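Local coordinates for protein cysteine desulfurase (Stenotrophomonas maltophilia, PDB 6WCI) that probably removes sulfur from L-cysteine to give L-alanine, using pyridoxal 5'-phosphate, and hands the sulfur to a carrier, at residues Val121-Ala126 with Trp150-Gln155; Val135-Arg140 with Thr160-Glu165; Gly170-Asp175 with Thr199-Arg204; Pro183-Leu188 with Arg213-Val218. All blocks are in the same frame, centred on the assembly; numbering follows the deposited sequence.

All four contacts lie on the large seven-stranded sheet of the class-V aminotransferase region and its flanking helices. Contact 2 pairs strand 135-139 with 160-164, outermost of the sheet within this chain; contact 4, centred about 11 Å away, pairs the neighbouring strand 185-191 with 216-220. Contact 1, about 14 Å between centres from both, lays helices 114-126 and 148-157 on one face, W150 reaching both strand pairs. Contact 3 lies beyond the strands, where loops lead into helices 174-180 and 203-212. Along the chain contacts 1 and 2 interleave, then 3 and 4. Contacts 1, 2 and 4 touch one another; contact 3 joins through contact 2, by L172 and a probable hydrogen bond from D173 N to E165 O.

Contact 1 (Val121-Ala126 with Trp150-Gln155); sequences VAYSWA and WQLVAQ
Where A122 faces W150, the helical segments 121-126 and 150-155 approach to 9.5 Å between axes and cross at -44°. The indole of W150 supplies the largest share of the contact. Its far rim points at the first helix: CH2 lies 3.6 Å from V121 CG1, and this methyl and A126 CB both sit at the ring edge, near its plane. With W150 CG beside its own backbone N (chi1 -47°), the six-membered ring also reaches A122, CZ3 lying 3.8 Å from A122 CA. NE1 bonds to N146 OD1. These two helices cover one face of the large sheet of the PLP-dependent class-V aminotransferase fold, and W150 also rests on I136 and I138 of strand 135-139. One turn on, V153 lays its two methyls along one side of the neighbouring helix: CG2 packs on A122 CB at 3.8 Å and CG1 on A126 CB at 4.0 Å. Helix 114-126 widens into a pi-type turn at 122-126, and V121 O accepts from both W125 N and A126 N. Y123 reaches L152 CD1 only loosely through its hydroxyl, which hydrogen-bonds to R156 NH1 and to F269 O of the second subunit.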
loop_
_atom_site.group_PDB
_atom_site.type_symbol
_atom_site.label_atom_id
_atom_site.label_comp_id
_atom_site.label_asym_id
_atom_site.label_seq_id
_atom_site.Cartn_x
_atom_site.Cartn_y
_atom_site.Cartn_z
ATOM N N VAL B 121 -3.070 10.038 -10.977
ATOM C CA VAL B 121 -3.536 10.867 -12.086
ATOM C C VAL B 121 -3.699 12.313 -11.630
ATOM O O VAL B 121 -3.257 13.248 -12.305
ATOM C CB VAL B 121 -4.848 10.310 -12.670
ATOM C CG1 VAL B 121 -5.267 11.126 -13.892
ATOM C CG2 VAL B 121 -4.697 8.827 -13.021
ATOM N N ALA B 122 -4.355 12.519 -10.481
ATOM C CA ALA B 122 -4.626 13.877 -10.016
ATOM C C ALA B 122 -3.341 14.658 -9.795
ATOM O O ALA B 122 -3.230 15.818 -10.206
ATOM C CB ALA B 122 -5.444 13.836 -8.725
ATOM N N TYR B 123 -2.350 14.037 -9.153
ATOM C CA TYR B 123 -1.133 14.756 -8.788
ATOM C C TYR B 123 -0.154 14.888 -9.948
ATOM O O TYR B 123 0.514 15.922 -10.075
ATOM C CB TYR B 123 -0.448 14.065 -7.614
ATOM C CG TYR B 123 -0.934 14.505 -6.244
ATOM C CD1 TYR B 123 -2.057 13.924 -5.658
ATOM C CD2 TYR B 123 -0.250 15.483 -5.524
ATOM C CE1 TYR B 123 -2.494 14.315 -4.399
ATOM C CE2 TYR B 123 -0.682 15.882 -4.266
ATOM C CZ TYR B 123 -1.798 15.292 -3.704
ATOM O OH TYR B 123 -2.220 15.691 -2.448
ATOM N N SER B 124 -0.023 13.862 -10.789
ATOM C CA SER B 124 1.021 13.898 -11.810
ATOM C C SER B 124 0.520 14.231 -13.213
ATOM O O SER B 124 1.327 14.645 -14.056
ATOM C CB SER B 124 1.790 12.570 -11.844
ATOM O OG SER B 124 2.651 12.471 -10.720
ATOM N N TRP B 125 -0.777 14.083 -13.491
ATOM C CA TRP B 125 -1.327 14.567 -14.752
ATOM C C TRP B 125 -1.978 15.939 -14.598
ATOM O O TRP B 125 -1.559 16.903 -15.248
ATOM C CB TRP B 125 -2.348 13.584 -15.346
ATOM C CG TRP B 125 -2.972 14.162 -16.579
ATOM C CD1 TRP B 125 -4.122 14.903 -16.657
ATOM C CD2 TRP B 125 -2.452 14.090 -17.906
ATOM N NE1 TRP B 125 -4.348 15.291 -17.954
ATOM C CE2 TRP B 125 -3.343 14.798 -18.743
ATOM C CE3 TRP B 125 -1.326 13.487 -18.473
ATOM C CZ2 TRP B 125 -3.143 14.918 -20.113
ATOM C CZ3 TRP B 125 -1.124 13.611 -19.836
ATOM C CH2 TRP B 125 -2.029 14.321 -20.642
ATOM N N ALA B 126 -2.991 16.045 -13.732
ATOM C CA ALA B 126 -3.825 17.246 -13.680
ATOM C C ALA B 126 -3.125 18.390 -12.953
ATOM O O ALA B 126 -3.118 19.523 -13.440
ATOM C CB ALA B 126 -5.169 16.932 -13.012
ATOM N N TRP B 150 -10.067 15.223 -7.440
ATOM C CA TRP B 150 -10.253 16.345 -8.350
ATOM C C TRP B 150 -10.604 17.618 -7.586
ATOM O O TRP B 150 -10.274 18.720 -8.036
ATOM C CB TRP B 150 -11.310 15.992 -9.396
ATOM C CG TRP B 150 -11.059 14.636 -9.977
ATOM C CD1 TRP B 150 -11.838 13.519 -9.831
ATOM C CD2 TRP B 150 -9.916 14.232 -10.749
ATOM N NE1 TRP B 150 -11.261 12.451 -10.480
ATOM C CE2 TRP B 150 -10.082 12.860 -11.050
ATOM C CE3 TRP B 150 -8.771 14.900 -11.218
ATOM C CZ2 TRP B 150 -9.156 12.143 -11.805
ATOM C CZ3 TRP B 150 -7.851 14.189 -11.968
ATOM C CH2 TRP B 150 -8.044 12.814 -12.247
ATOM N N GLN B 151 -11.213 17.482 -6.407
ATOM C CA GLN B 151 -11.446 18.640 -5.552
ATOM C C GLN B 151 -10.147 19.189 -4.979
ATOM O O GLN B 151 -10.017 20.403 -4.779
ATOM C CB GLN B 151 -12.410 18.265 -4.430
ATOM C CG GLN B 151 -13.841 18.079 -4.934
ATOM C CD GLN B 151 -14.789 17.666 -3.841
ATOM O OE1 GLN B 151 -14.459 16.816 -3.013
ATOM N NE2 GLN B 151 -15.979 18.260 -3.831
ATOM N N LEU B 152 -9.177 18.319 -4.698
ATOM C CA LEU B 152 -7.867 18.815 -4.298
ATOM C C LEU B 152 -7.184 19.547 -5.455
ATOM O O LEU B 152 -6.511 20.560 -5.244
ATOM C CB LEU B 152 -7.008 17.651 -3.779
ATOM C CG LEU B 152 -7.551 16.939 -2.534
ATOM C CD1 LEU B 152 -6.684 15.711 -2.142
ATOM C CD2 LEU B 152 -7.674 17.905 -1.365
ATOM N N VAL B 153 -7.351 19.053 -6.685
ATOM C CA VAL B 153 -6.742 19.699 -7.850
ATOM C C VAL B 153 -7.344 21.085 -8.077
ATOM O O VAL B 153 -6.625 22.066 -8.327
ATOM C CB VAL B 153 -6.910 18.805 -9.095
ATOM C CG1 VAL B 153 -6.676 19.614 -10.381
ATOM C CG2 VAL B 153 -6.000 17.580 -9.025
ATOM N N ALA B 154 -8.674 21.183 -8.015
ATOM C CA ALA B 154 -9.330 22.477 -8.141
ATOM C C ALA B 154 -8.873 23.430 -7.042
ATOM O O ALA B 154 -8.680 24.628 -7.285
ATOM C CB ALA B 154 -10.844 22.291 -8.096
ATOM N N GLN B 155 -8.676 22.904 -5.829
ATOM C CA GLN B 155 -8.256 23.729 -4.700
ATOM C C GLN B 155 -6.874 24.338 -4.918
ATOM O O GLN B 155 -6.571 25.400 -4.356
ATOM C CB GLN B 155 -8.251 22.893 -3.417
ATOM C CG GLN B 155 -7.898 23.665 -2.155
ATOM C CD GLN B 155 -9.021 24.568 -1.717
ATOM O OE1 GLN B 155 -9.971 24.121 -1.078
ATOM N NE2 GLN B 155 -8.929 25.847 -2.068
#

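Contact 2 (Val135-Arg140 with Thr160-Glu165); sequences VILITR and TIRVAE
Strand 135-139 pairs in parallel with strand 160-164, outermost of the sheet within this chain, V135 opposite T160 through T139 opposite A164; helix 148-157 links them in a beta-alpha-beta crossover. Five backbone bonds join them: I136 N to T160 O (2.8 Å), R162 N to I136 O, I138 N to R162 O, A164 N to I138 O and R140 N to A164 O. R140, just past its strand, reaches across to E165 just past the other. Its CB lies 3.5 Å from A164 O and also near E165 OE1; CG and CD then pass the same carboxylate oxygen as the chain bends at chi2 and chi3 (63° and 61°). NE reaches E165 OE1 at 3.1 Å, with V163 CG1 close by, and NH2 takes E165 OE2. This is a side-on, two-nitrogen salt bridge in which both oxygens use their syn lone pairs; guanidinium and carboxylate are nearly coplanar, OE2 lying in the guanidinium plane and OE1 tilted from it. NH1 turns elsewhere, to P387 O. On the sheet face of V135, L137 and A164, the guanidinium of R162 has V135 CG1 over its centre, while NH1 bonds to T182 OG1. The face with I136 and I138 carries the apolar pair I138 CD1 and I161 CG2, 3.6 Å apart, and F281 of the second subunit packs on both residues. Across the V135 face, L137 CD1 presses to 3.2 Å from R162 O.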
loop_
_atom_site.group_PDB
_atom_site.type_symbol
_atom_site.label_atom_id
_atom_site.label_comp_id
_atom_site.label_asym_id
_atom_site.label_seq_id
_atom_site.Cartn_x
_atom_site.Cartn_y
_atom_site.Cartn_z
ATOM N N VAL B 135 -12.099 23.120 -16.769
ATOM C CA VAL B 135 -13.214 22.434 -16.136
ATOM C C VAL B 135 -12.886 20.961 -16.036
ATOM O O VAL B 135 -12.407 20.363 -17.008
ATOM C CB VAL B 135 -14.518 22.662 -16.917
ATOM C CG1 VAL B 135 -15.648 21.784 -16.355
ATOM C CG2 VAL B 135 -14.870 24.130 -16.859
ATOM N N ILE B 136 -13.104 20.392 -14.850
ATOM C CA ILE B 136 -13.079 18.953 -14.628
ATOM C C ILE B 136 -14.528 18.490 -14.551
ATOM O O ILE B 136 -15.313 18.997 -13.739
ATOM C CB ILE B 136 -12.325 18.590 -13.340
ATOM C CG1 ILE B 136 -10.892 19.143 -13.364
ATOM C CG2 ILE B 136 -12.333 17.070 -13.111
ATOM C CD1 ILE B 136 -10.173 19.003 -12.037
ATOM N N LEU B 137 -14.892 17.544 -15.399
ATOM C CA LEU B 137 -16.268 17.063 -15.471
ATOM C C LEU B 137 -16.327 15.719 -14.755
ATOM O O LEU B 137 -15.557 14.809 -15.081
ATOM C CB LEU B 137 -16.726 16.952 -16.925
ATOM C CG LEU B 137 -18.202 16.620 -17.167
ATOM C CD1 LEU B 137 -19.085 17.712 -16.596
ATOM C CD2 LEU B 137 -18.482 16.428 -18.650
ATOM N N ILE B 138 -17.203 15.616 -13.753
ATOM C CA ILE B 138 -17.320 14.443 -12.887
ATOM C C ILE B 138 -18.779 14.022 -12.868
ATOM O O ILE B 138 -19.655 14.872 -12.684
ATOM C CB ILE B 138 -16.856 14.747 -11.449
ATOM C CG1 ILE B 138 -15.488 15.455 -11.451
ATOM C CG2 ILE B 138 -16.879 13.478 -10.587
ATOM C CD1 ILE B 138 -15.027 15.874 -10.069
ATOM N N THR B 139 -19.050 12.724 -13.023
ATOM C CA THR B 139 -20.451 12.299 -13.064
ATOM C C THR B 139 -21.057 12.271 -11.665
ATOM O O THR B 139 -20.366 12.077 -10.661
ATOM C CB THR B 139 -20.625 10.917 -13.698
ATOM O OG1 THR B 139 -20.628 9.914 -12.674
ATOM C CG2 THR B 139 -19.533 10.623 -14.695
ATOM N N ARG B 140 -22.378 12.459 -11.624
ATOM C CA ARG B 140 -23.151 12.431 -10.387
ATOM C C ARG B 140 -22.995 11.126 -9.608
ATOM O O ARG B 140 -23.193 11.120 -8.387
ATOM C CB ARG B 140 -24.629 12.672 -10.736
ATOM C CG ARG B 140 -25.615 12.523 -9.601
ATOM C CD ARG B 140 -25.358 13.536 -8.508
ATOM N NE ARG B 140 -25.489 14.908 -8.989
ATOM C CZ ARG B 140 -25.460 15.970 -8.195
ATOM N NH1 ARG B 140 -25.313 15.809 -6.884
ATOM N NH2 ARG B 140 -25.569 17.186 -8.708
ATOM N N THR B 160 -12.328 24.454 -12.183
ATOM C CA THR B 160 -13.667 24.328 -11.637
ATOM C C THR B 160 -14.215 22.950 -11.971
ATOM O O THR B 160 -13.841 22.343 -12.977
ATOM C CB THR B 160 -14.598 25.428 -12.164
ATOM O OG1 THR B 160 -14.983 25.147 -13.515
ATOM C CG2 THR B 160 -13.889 26.777 -12.121
ATOM N N ILE B 161 -15.085 22.447 -11.097
ATOM C CA ILE B 161 -15.693 21.133 -11.258
ATOM C C ILE B 161 -17.127 21.314 -11.734
ATOM O O ILE B 161 -17.883 22.109 -11.161
ATOM C CB ILE B 161 -15.640 20.340 -9.945
ATOM C CG1 ILE B 161 -14.191 19.936 -9.629
ATOM C CG2 ILE B 161 -16.551 19.123 -10.020
ATOM C CD1 ILE B 161 -14.073 19.055 -8.427
ATOM N N ARG B 162 -17.502 20.576 -12.775
ATOM C CA ARG B 162 -18.857 20.579 -13.310
ATOM C C ARG B 162 -19.391 19.154 -13.270
ATOM O O ARG B 162 -18.634 18.198 -13.445
ATOM C CB ARG B 162 -18.863 21.138 -14.742
ATOM C CG ARG B 162 -20.204 21.155 -15.444
ATOM C CD ARG B 162 -20.021 21.584 -16.887
ATOM N NE ARG B 162 -19.461 22.930 -16.991
ATOM C CZ ARG B 162 -18.963 23.441 -18.114
ATOM N NH1 ARG B 162 -18.953 22.701 -19.216
ATOM N NH2 ARG B 162 -18.471 24.682 -18.136
ATOM N N VAL B 163 -20.692 19.002 -13.018
ATOM C CA VAL B 163 -21.283 17.685 -12.755
ATOM C C VAL B 163 -22.007 17.183 -13.995
ATOM O O VAL B 163 -22.777 17.920 -14.617
ATOM C CB VAL B 163 -22.242 17.721 -11.551
ATOM C CG1 VAL B 163 -22.817 16.315 -11.292
ATOM C CG2 VAL B 163 -21.531 18.218 -10.311
ATOM N N ALA B 164 -21.766 15.923 -14.351
ATOM C CA ALA B 164 -22.521 15.249 -15.401
ATOM C C ALA B 164 -23.687 14.487 -14.770
ATOM O O ALA B 164 -23.473 13.579 -13.962
ATOM C CB ALA B 164 -21.608 14.314 -16.194
ATOM N N GLU B 165 -24.919 14.848 -15.142
ATOM C CA GLU B 165 -26.077 14.382 -14.394
ATOM C C GLU B 165 -26.511 12.983 -14.829
ATOM O O GLU B 165 -26.101 12.454 -15.864
ATOM C CB GLU B 165 -27.263 15.349 -14.548
ATOM C CG GLU B 165 -27.157 16.662 -13.762
ATOM C CD GLU B 165 -26.649 16.486 -12.319
ATOM O OE1 GLU B 165 -26.842 15.406 -11.711
ATOM O OE2 GLU B 165 -26.046 17.448 -11.789
#

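Contact 3 (Gly170-Asp175 with Thr199-Arg204); sequences GALDLD and TVNPVR
T199 bonds the backbone of segment 170-175 directly and N201 through a water, joining the loops that lead into helices 174-180 and 203-212 of the alpha/beta domain. The touching parts, 170-174 and 199-202, run 16° apart, with A171 beside T199 and L172 beside N201. T199 OG1 donates to G170 O at 2.8 Å, coming from well above the carbonyl plane, 58° out of it. That hydroxyl lies anti to the threonine's carbonyl carbon (chi1 -64°), and the methyl CG2 lies 3.6 Å from the same G170 O. G170 itself has a positive phi. N201 turns its amide so that OD1 looks toward L172, 3.8 Å from L172 CB, while ND2 is held by T191 O; the two ends of the amide thus address different parts of the chain. L172 in turn sends CG anti to its backbone N, and its methyl CD1 packs against T139. Farther along, L174 CD1 touches the ring of P202 at CG, 4.2 Å away. D173 and P202 occupy the N-cap positions of the two helices, and P202 is the centre of an inverse gamma turn. A single water bridges the gap between N201 and L172: it accepts from L172 N at 2.8 Å and donates to N201 OD1, at a distance (2.5 Å) short enough to be read with caution.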
loop_
_atom_site.group_PDB
_atom_site.type_symbol
_atom_site.label_atom_id
_atom_site.label_comp_id
_atom_site.label_asym_id
_atom_site.label_seq_id
_atom_site.Cartn_x
_atom_site.Cartn_y
_atom_site.Cartn_z
ATOM N N GLY B 170 -31.000 5.861 -12.869
ATOM C CA GLY B 170 -29.613 5.596 -12.538
ATOM C C GLY B 170 -28.664 5.568 -13.715
ATOM O O GLY B 170 -27.486 5.247 -13.533
ATOM N N ALA B 171 -29.144 5.865 -14.915
ATOM C CA ALA B 171 -28.308 5.877 -16.100
ATOM C C ALA B 171 -27.710 7.260 -16.288
ATOM O O ALA B 171 -28.293 8.271 -15.884
ATOM C CB ALA B 171 -29.114 5.485 -17.341
ATOM N N LEU B 172 -26.539 7.295 -16.915
ATOM C CA LEU B 172 -25.863 8.553 -17.207
ATOM C C LEU B 172 -26.566 9.269 -18.362
ATOM O O LEU B 172 -26.708 8.711 -19.453
ATOM C CB LEU B 172 -24.396 8.263 -17.536
ATOM C CG LEU B 172 -23.356 9.379 -17.654
ATOM C CD1 LEU B 172 -23.079 10.040 -16.309
ATOM C CD2 LEU B 172 -22.088 8.799 -18.249
ATOM N N ASP B 173 -27.015 10.503 -18.126
ATOM C CA ASP B 173 -27.728 11.268 -19.150
ATOM C C ASP B 173 -26.772 11.692 -20.260
ATOM O O ASP B 173 -26.130 12.740 -20.157
ATOM C CB ASP B 173 -28.409 12.487 -18.520
ATOM C CG ASP B 173 -29.305 13.254 -19.499
ATOM O OD1 ASP B 173 -29.278 12.979 -20.719
ATOM O OD2 ASP B 173 -30.042 14.149 -19.037
ATOM N N LEU B 174 -26.694 10.901 -21.334
ATOM C CA LEU B 174 -25.722 11.164 -22.392
ATOM C C LEU B 174 -26.014 12.460 -23.142
ATOM O O LEU B 174 -25.077 13.131 -23.596
ATOM C CB LEU B 174 -25.677 9.995 -23.375
ATOM C CG LEU B 174 -25.329 8.644 -22.753
ATOM C CD1 LEU B 174 -25.218 7.565 -23.826
ATOM C CD2 LEU B 174 -24.049 8.749 -21.936
ATOM N N ASP B 175 -27.293 12.816 -23.304
ATOM C CA ASP B 175 -27.628 14.114 -23.877
ATOM C C ASP B 175 -26.951 15.233 -23.104
ATOM O O ASP B 175 -26.244 16.065 -23.682
ATOM C CB ASP B 175 -29.146 14.320 -23.882
ATOM C CG ASP B 175 -29.807 13.762 -25.120
ATOM O OD1 ASP B 175 -29.079 13.331 -26.038
ATOM O OD2 ASP B 175 -31.052 13.758 -25.174
ATOM N N THR B 199 -25.094 0.477 -12.237
ATOM C CA THR B 199 -25.158 0.848 -13.643
ATOM C C THR B 199 -23.841 0.555 -14.348
ATOM O O THR B 199 -22.761 0.798 -13.808
ATOM C CB THR B 199 -25.500 2.340 -13.779
ATOM O OG1 THR B 199 -26.814 2.594 -13.261
ATOM C CG2 THR B 199 -25.451 2.773 -15.229
ATOM N N VAL B 200 -23.934 -0.008 -15.546
ATOM C CA VAL B 200 -22.789 -0.166 -16.430
ATOM C C VAL B 200 -22.825 0.973 -17.439
ATOM O O VAL B 200 -23.779 1.091 -18.217
ATOM C CB VAL B 200 -22.804 -1.530 -17.138
ATOM C CG1 VAL B 200 -21.629 -1.619 -18.104
ATOM C CG2 VAL B 200 -22.778 -2.683 -16.112
ATOM N N ASN B 201 -21.785 1.822 -17.425
ATOM C CA ASN B 201 -21.813 2.945 -18.347
ATOM C C ASN B 201 -21.168 2.569 -19.678
ATOM O O ASN B 201 -20.255 1.745 -19.719
ATOM C CB ASN B 201 -21.086 4.150 -17.745
ATOM C CG ASN B 201 -21.897 4.840 -16.665
ATOM O OD1 ASN B 201 -23.138 4.812 -16.684
ATOM N ND2 ASN B 201 -21.207 5.461 -15.714
ATOM N N PRO B 202 -21.630 3.146 -20.788
ATOM C CA PRO B 202 -20.966 2.900 -22.077
ATOM C C PRO B 202 -19.643 3.642 -22.185
ATOM O O PRO B 202 -19.532 4.633 -22.911
ATOM C CB PRO B 202 -21.990 3.405 -23.103
ATOM C CG PRO B 202 -22.808 4.411 -22.358
ATOM C CD PRO B 202 -22.857 3.954 -20.929
ATOM N N VAL B 203 -18.623 3.161 -21.474
ATOM C CA VAL B 203 -17.372 3.906 -21.415
ATOM C C VAL B 203 -16.730 4.008 -22.794
ATOM O O VAL B 203 -16.101 5.022 -23.117
ATOM C CB VAL B 203 -16.423 3.275 -20.371
ATOM C CG1 VAL B 203 -16.982 3.474 -18.971
ATOM C CG2 VAL B 203 -16.211 1.804 -20.652
ATOM N N ARG B 204 -16.894 2.983 -23.637
ATOM C CA ARG B 204 -16.300 3.026 -24.970
ATOM C C ARG B 204 -16.867 4.182 -25.789
ATOM O O ARG B 204 -16.114 4.992 -26.348
ATOM C CB ARG B 204 -16.521 1.693 -25.676
ATOM C CG ARG B 204 -15.750 1.511 -26.968
ATOM C CD ARG B 204 -16.316 0.317 -27.730
ATOM N NE ARG B 204 -15.283 -0.652 -28.082
ATOM C CZ ARG B 204 -14.781 -0.802 -29.302
ATOM N NH1 ARG B 204 -15.221 -0.052 -30.303
ATOM N NH2 ARG B 204 -13.840 -1.710 -29.525
HETATM O O HOH W 1 -25.411 4.886 -17.693
#

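Contact 4 (Pro183-Leu188 with Arg213-Val218); sequences PEVKLL and RGIITV
L188 and I216 are joined by the shortest of three backbone hydrogen bonds that pair strand 185-188 in parallel with strand 216-218: L188 N to I216 O, 2.7 Å. The other two run from V218 N to L188 O and from I216 N to K186 O. A further polar link is a water that donates both to this K186 O and to G214 O, 2.7 Å from each, bridging the two segments just before strand 216-220 begins. G214, at positive phi, is the C-prime residue of the Schellman motif closing helix 203-212. Within the first segment, the long side chain of K186 bends back so that NZ donates to P183 O. The apolar contacts fall on both faces of the sheet. On one, L187 CD1 lies 4.0 Å from V218 CG2 and a little farther from I216 CG2. On the other, I215 lies against V185 and L188: its CD1 is 3.9 Å from V185 CB and its CG2 is equally near L188 CB. Separately, I215 CG1 makes a close van der Waals contact with the carbonyl oxygen V185 O, at 3.3 Å. Helix 203-212, the crossover of this beta-alpha-beta unit, covers L188, I215 and T217, whereas W125 of helix 114-126 packs on L187 and I216 and strand 135-139 flanks V185 within the sheet.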
loop_
_atom_site.group_PDB
_atom_site.type_symbol
_atom_site.label_atom_id
_atom_site.label_comp_id
_atom_site.label_asym_id
_atom_site.label_seq_id
_atom_site.Cartn_x
_atom_site.Cartn_y
_atom_site.Cartn_z
ATOM N N PRO B 183 -15.447 23.148 -24.858
ATOM C CA PRO B 183 -13.984 23.228 -25.015
ATOM C C PRO B 183 -13.214 23.496 -23.732
ATOM O O PRO B 183 -12.026 23.151 -23.671
ATOM C CB PRO B 183 -13.802 24.372 -26.021
ATOM C CG PRO B 183 -15.038 24.316 -26.837
ATOM C CD PRO B 183 -16.141 23.949 -25.887
ATOM N N GLU B 184 -13.824 24.102 -22.713
ATOM C CA GLU B 184 -13.081 24.378 -21.488
ATOM C C GLU B 184 -12.904 23.150 -20.608
ATOM O O GLU B 184 -12.116 23.189 -19.650
ATOM C CB GLU B 184 -13.761 25.498 -20.697
ATOM C CG GLU B 184 -15.205 25.234 -20.355
ATOM C CD GLU B 184 -16.165 25.771 -21.399
ATOM O OE1 GLU B 184 -15.717 26.188 -22.491
ATOM O OE2 GLU B 184 -17.378 25.770 -21.113
ATOM N N VAL B 185 -13.598 22.059 -20.915
ATOM C CA VAL B 185 -13.458 20.822 -20.161
ATOM C C VAL B 185 -12.187 20.118 -20.615
ATOM O O VAL B 185 -12.011 19.841 -21.807
ATOM C CB VAL B 185 -14.679 19.911 -20.355
ATOM C CG1 VAL B 185 -14.527 18.694 -19.497
ATOM C CG2 VAL B 185 -15.972 20.657 -20.035
ATOM N N LYS B 186 -11.309 19.803 -19.663
ATOM C CA LYS B 186 -10.070 19.116 -19.980
ATOM C C LYS B 186 -10.007 17.686 -19.462
ATOM O O LYS B 186 -9.129 16.932 -19.906
ATOM C CB LYS B 186 -8.872 19.914 -19.436
ATOM C CG LYS B 186 -8.843 21.378 -19.869
ATOM C CD LYS B 186 -8.786 21.498 -21.384
ATOM C CE LYS B 186 -8.760 22.948 -21.818
ATOM N NZ LYS B 186 -8.998 23.103 -23.289
ATOM N N LEU B 187 -10.900 17.290 -18.548
ATOM C CA LEU B 187 -10.847 15.962 -17.949
ATOM C C LEU B 187 -12.247 15.516 -17.532
ATOM O O LEU B 187 -13.058 16.328 -17.071
ATOM C CB LEU B 187 -9.900 15.926 -16.729
ATOM C CG LEU B 187 -9.548 14.550 -16.145
ATOM C CD1 LEU B 187 -8.079 14.489 -15.649
ATOM C CD2 LEU B 187 -10.491 14.097 -15.024
ATOM N N LEU B 188 -12.513 14.220 -17.691
ATOM C CA LEU B 188 -13.799 13.609 -17.348
ATOM C C LEU B 188 -13.555 12.422 -16.433
ATOM O O LEU B 188 -12.830 11.493 -16.803
ATOM C CB LEU B 188 -14.557 13.155 -18.597
ATOM C CG LEU B 188 -15.774 12.247 -18.383
ATOM C CD1 LEU B 188 -16.889 12.969 -17.644
ATOM C CD2 LEU B 188 -16.262 11.719 -19.712
ATOM N N ARG B 213 -13.169 15.568 -28.438
ATOM C CA ARG B 213 -13.180 16.936 -27.940
ATOM C C ARG B 213 -11.919 17.289 -27.154
ATOM O O ARG B 213 -11.886 18.324 -26.481
ATOM C CB ARG B 213 -14.419 17.158 -27.075
ATOM C CG ARG B 213 -15.666 16.541 -27.668
ATOM C CD ARG B 213 -16.911 16.993 -26.949
ATOM N NE ARG B 213 -18.095 16.335 -27.480
ATOM C CZ ARG B 213 -19.297 16.898 -27.531
ATOM N NH1 ARG B 213 -19.469 18.141 -27.097
ATOM N NH2 ARG B 213 -20.317 16.224 -28.038
ATOM N N GLY B 214 -10.883 16.462 -27.229
ATOM C CA GLY B 214 -9.680 16.729 -26.458
ATOM C C GLY B 214 -9.886 16.660 -24.960
ATOM O O GLY B 214 -9.306 17.464 -24.220
ATOM N N ILE B 215 -10.694 15.715 -24.491
ATOM C CA ILE B 215 -11.008 15.598 -23.072
ATOM C C ILE B 215 -10.402 14.304 -22.542
ATOM O O ILE B 215 -10.731 13.207 -23.019
ATOM C CB ILE B 215 -12.522 15.653 -22.826
ATOM C CG1 ILE B 215 -13.067 17.026 -23.231
ATOM C CG2 ILE B 215 -12.834 15.339 -21.368
ATOM C CD1 ILE B 215 -14.577 17.139 -23.163
ATOM N N ILE B 216 -9.513 14.431 -21.555
ATOM C CA ILE B 216 -8.910 13.262 -20.927
ATOM C C ILE B 216 -9.959 12.509 -20.116
ATOM O O ILE B 216 -10.769 13.112 -19.399
ATOM C CB ILE B 216 -7.732 13.682 -20.032
ATOM C CG1 ILE B 216 -6.599 14.295 -20.873
ATOM C CG2 ILE B 216 -7.258 12.495 -19.197
ATOM C CD1 ILE B 216 -6.076 13.383 -21.977
ATOM N N THR B 217 -9.942 11.184 -20.208
ATOM C CA THR B 217 -10.873 10.349 -19.456
ATOM C C THR B 217 -10.133 9.529 -18.409
ATOM O O THR B 217 -9.173 8.820 -18.733
ATOM C CB THR B 217 -11.663 9.418 -20.374
ATOM O OG1 THR B 217 -10.775 8.724 -21.260
ATOM C CG2 THR B 217 -12.670 10.203 -21.180
ATOM N N VAL B 218 -10.599 9.624 -17.163
ATOM C CA VAL B 218 -10.165 8.769 -16.064
ATOM C C VAL B 218 -11.333 7.854 -15.695
ATOM O O VAL B 218 -12.357 8.310 -15.166
ATOM C CB VAL B 218 -9.698 9.595 -14.857
ATOM C CG1 VAL B 218 -9.199 8.679 -13.763
ATOM C CG2 VAL B 218 -8.602 10.589 -15.282
HETATM O O HOH W 2 -7.677 17.675 -22.043
#